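Local coordinates for protein putative succinylglutamate desuccinylase / aspartoacylase (Shewanella amazonensis, PDB 3FMC) that probably acts as a zinc-dependent hydrolase of the succinylglutamate desuccinylase/aspartoacylase family, cleaving ester-type bonds, at residues H180-E185 with L200-S205. Residues are numbered along the deposited sequence; the frame is centred on the assembly and turned at random.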
loop_
_atom_site.group_PDB
_atom_site.type_symbol
_atom_site.label_atom_id
_atom_site.label_comp_id
_atom_site.label_asym_id
_atom_site.label_seq_id
_atom_site.Cartn_x
_atom_site.Cartn_y
_atom_site.Cartn_z
ATOM N N HIS C 180 -26.275 -0.218 11.705
ATOM C CA HIS C 180 -26.819 -1.547 11.706
ATOM C C HIS C 180 -26.230 -2.370 12.841
ATOM O O HIS C 180 -25.221 -2.012 13.448
ATOM C CB HIS C 180 -26.772 -2.247 10.326
ATOM C CG HIS C 180 -25.400 -2.411 9.736
ATOM N ND1 HIS C 180 -24.668 -1.347 9.238
ATOM C CD2 HIS C 180 -24.684 -3.519 9.471
ATOM C CE1 HIS C 180 -23.542 -1.810 8.724
ATOM N NE2 HIS C 180 -23.528 -3.124 8.862
ATOM N N LEU C 181 -26.872 -3.476 13.112
ATOM C CA LEU C 181 -26.523 -4.333 14.235
ATOM C C LEU C 181 -26.518 -5.787 13.881
ATOM O O LEU C 181 -27.410 -6.258 13.144
ATOM C CB LEU C 181 -27.562 -4.137 15.327
ATOM C CG LEU C 181 -27.566 -4.934 16.639
ATOM C CD1 LEU C 181 -26.369 -4.583 17.571
ATOM C CD2 LEU C 181 -28.919 -4.747 17.433
ATOM N N TYR C 182 -25.490 -6.477 14.348
ATOM C CA TYR C 182 -25.449 -7.924 14.318
ATOM C C TYR C 182 -25.873 -8.415 15.722
ATOM O O TYR C 182 -25.310 -8.003 16.789
ATOM C CB TYR C 182 -24.103 -8.492 13.947
ATOM C CG TYR C 182 -23.655 -8.211 12.526
ATOM C CD1 TYR C 182 -23.070 -7.007 12.172
ATOM C CD2 TYR C 182 -23.798 -9.178 11.546
ATOM C CE1 TYR C 182 -22.645 -6.764 10.868
ATOM C CE2 TYR C 182 -23.435 -8.944 10.282
ATOM C CZ TYR C 182 -22.839 -7.762 9.918
ATOM O OH TYR C 182 -22.435 -7.598 8.608
ATOM N N CYS C 183 -26.844 -9.314 15.700
ATOM C CA CYS C 183 -27.493 -9.824 16.902
ATOM C C CYS C 183 -27.720 -11.313 16.711
ATOM O O CYS C 183 -28.291 -11.715 15.690
ATOM C CB CYS C 183 -28.824 -9.118 17.093
ATOM S SG CYS C 183 -29.637 -9.553 18.674
ATOM N N PRO C 184 -27.284 -12.142 17.671
ATOM C CA PRO C 184 -27.498 -13.584 17.581
ATOM C C PRO C 184 -28.972 -13.901 17.712
ATOM O O PRO C 184 -29.692 -13.205 18.436
ATOM C CB PRO C 184 -26.770 -14.154 18.784
ATOM C CG PRO C 184 -26.072 -12.982 19.435
ATOM C CD PRO C 184 -26.544 -11.735 18.877
ATOM N N GLU C 185 -29.397 -14.940 17.011
ATOM C CA GLU C 185 -30.808 -15.334 17.013
ATOM C C GLU C 185 -31.354 -15.573 18.409
ATOM O O GLU C 185 -32.514 -15.293 18.642
ATOM C CB GLU C 185 -31.018 -16.573 16.139
ATOM C CG GLU C 185 -30.798 -16.342 14.675
ATOM C CD GLU C 185 -31.007 -17.591 13.869
ATOM O OE1 GLU C 185 -31.928 -18.373 14.221
ATOM O OE2 GLU C 185 -30.258 -17.809 12.901
ATOM N N LEU C 200 -29.128 -7.591 11.651
ATOM C CA LEU C 200 -28.839 -8.895 11.056
ATOM C C LEU C 200 -28.864 -9.910 12.185
ATOM O O LEU C 200 -28.105 -9.787 13.160
ATOM C CB LEU C 200 -27.452 -8.908 10.388
ATOM C CG LEU C 200 -27.362 -8.050 9.126
ATOM C CD1 LEU C 200 -25.992 -7.638 8.721
ATOM C CD2 LEU C 200 -28.088 -8.789 7.988
ATOM N N LEU C 201 -29.781 -10.871 12.097
ATOM C CA LEU C 201 -29.890 -11.977 13.054
ATOM C C LEU C 201 -28.984 -13.104 12.594
ATOM O O LEU C 201 -29.125 -13.646 11.478
ATOM C CB LEU C 201 -31.354 -12.423 13.194
ATOM C CG LEU C 201 -32.354 -11.379 13.710
ATOM C CD1 LEU C 201 -33.795 -11.864 13.584
ATOM C CD2 LEU C 201 -32.034 -10.991 15.153
ATOM N N ILE C 202 -28.033 -13.476 13.461
ATOM C CA ILE C 202 -26.959 -14.388 13.081
ATOM C C ILE C 202 -27.011 -15.705 13.847
ATOM O O ILE C 202 -27.408 -15.746 15.023
ATOM C CB ILE C 202 -25.546 -13.667 13.147
ATOM C CG1 ILE C 202 -25.058 -13.442 14.586
ATOM C CG2 ILE C 202 -25.546 -12.322 12.360
ATOM C CD1 ILE C 202 -23.602 -12.907 14.604
ATOM N N PRO C 203 -26.618 -16.801 13.185
ATOM C CA PRO C 203 -26.726 -18.130 13.758
ATOM C C PRO C 203 -25.547 -18.547 14.618
ATOM O O PRO C 203 -24.563 -17.808 14.749
ATOM C CB PRO C 203 -26.765 -19.020 12.529
ATOM C CG PRO C 203 -25.891 -18.316 11.544
ATOM C CD PRO C 203 -26.089 -16.845 11.808
ATOM N N ASN C 204 -25.672 -19.727 15.212
ATOM C CA ASN C 204 -24.590 -20.312 15.999
ATOM C C ASN C 204 -23.504 -20.890 15.070
ATOM O O ASN C 204 -23.461 -22.091 14.785
ATOM C CB ASN C 204 -25.112 -21.399 16.934
ATOM C CG ASN C 204 -24.092 -21.816 17.967
ATOM O OD1 ASN C 204 -22.987 -21.267 18.015
ATOM N ND2 ASN C 204 -24.432 -22.827 18.772
ATOM N N SER C 205 -22.603 -20.023 14.644
ATOM C CA SER C 205 -21.561 -20.418 13.725
ATOM C C SER C 205 -20.360 -19.542 13.955
ATOM O O SER C 205 -20.499 -18.336 14.026
ATOM C CB SER C 205 -22.067 -20.197 12.309
ATOM O OG SER C 205 -21.103 -20.599 11.374
HETATM O O HOH W 1 -29.247 -16.197 10.942
#
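The carbonyl oxygen C183 O takes one hydrogen bond from the neighbouring strand, from I202 N at 2.9 Å, tilted 29° from the carbonyl plane, and a supplementary CA-H...O contact from L201 CA at 3.1 Å. The donors lie on strand 198-202, paired in parallel with strand 176-184 in the core of the succinylglutamate desuccinylase/aspartoacylase catalytic domain, probably a zinc hydrolase of the M14-like type; the bridges Y182-L200, C183-L201 and P184-I202 run in the same sense, as parallel pairing requires. L200 straddles Y182, its bridge partner: its N donates to L181 O at 2.6 Å, with a C=O...N angle of 172°, while its O accepts C183 N. One residue past the end of strand 176-184, E185 N still donates a hydrogen bond to I202 O.

Y182, P184, L200 and I202 point to one face of the sheet. With CG anti to the carbonyl carbon (chi1 -66°), the Y182 ring lies alongside L200, whose CD1 approaches CE2 of Y182 to 3.3 Å; I202 CG2 meets the ring edge in plane, 3.7 Å from Y182 CD2. Replacing Y182 by an alanine removes the ring and is likely to leave L200 CD1 and I202 CG2 without their shared neighbour. Y290 of strand 290-294 also touches Y182 and L200. At the far end, one water donates to L201 O at 2.6 Å and to E185 OE2 at 2.7 Å.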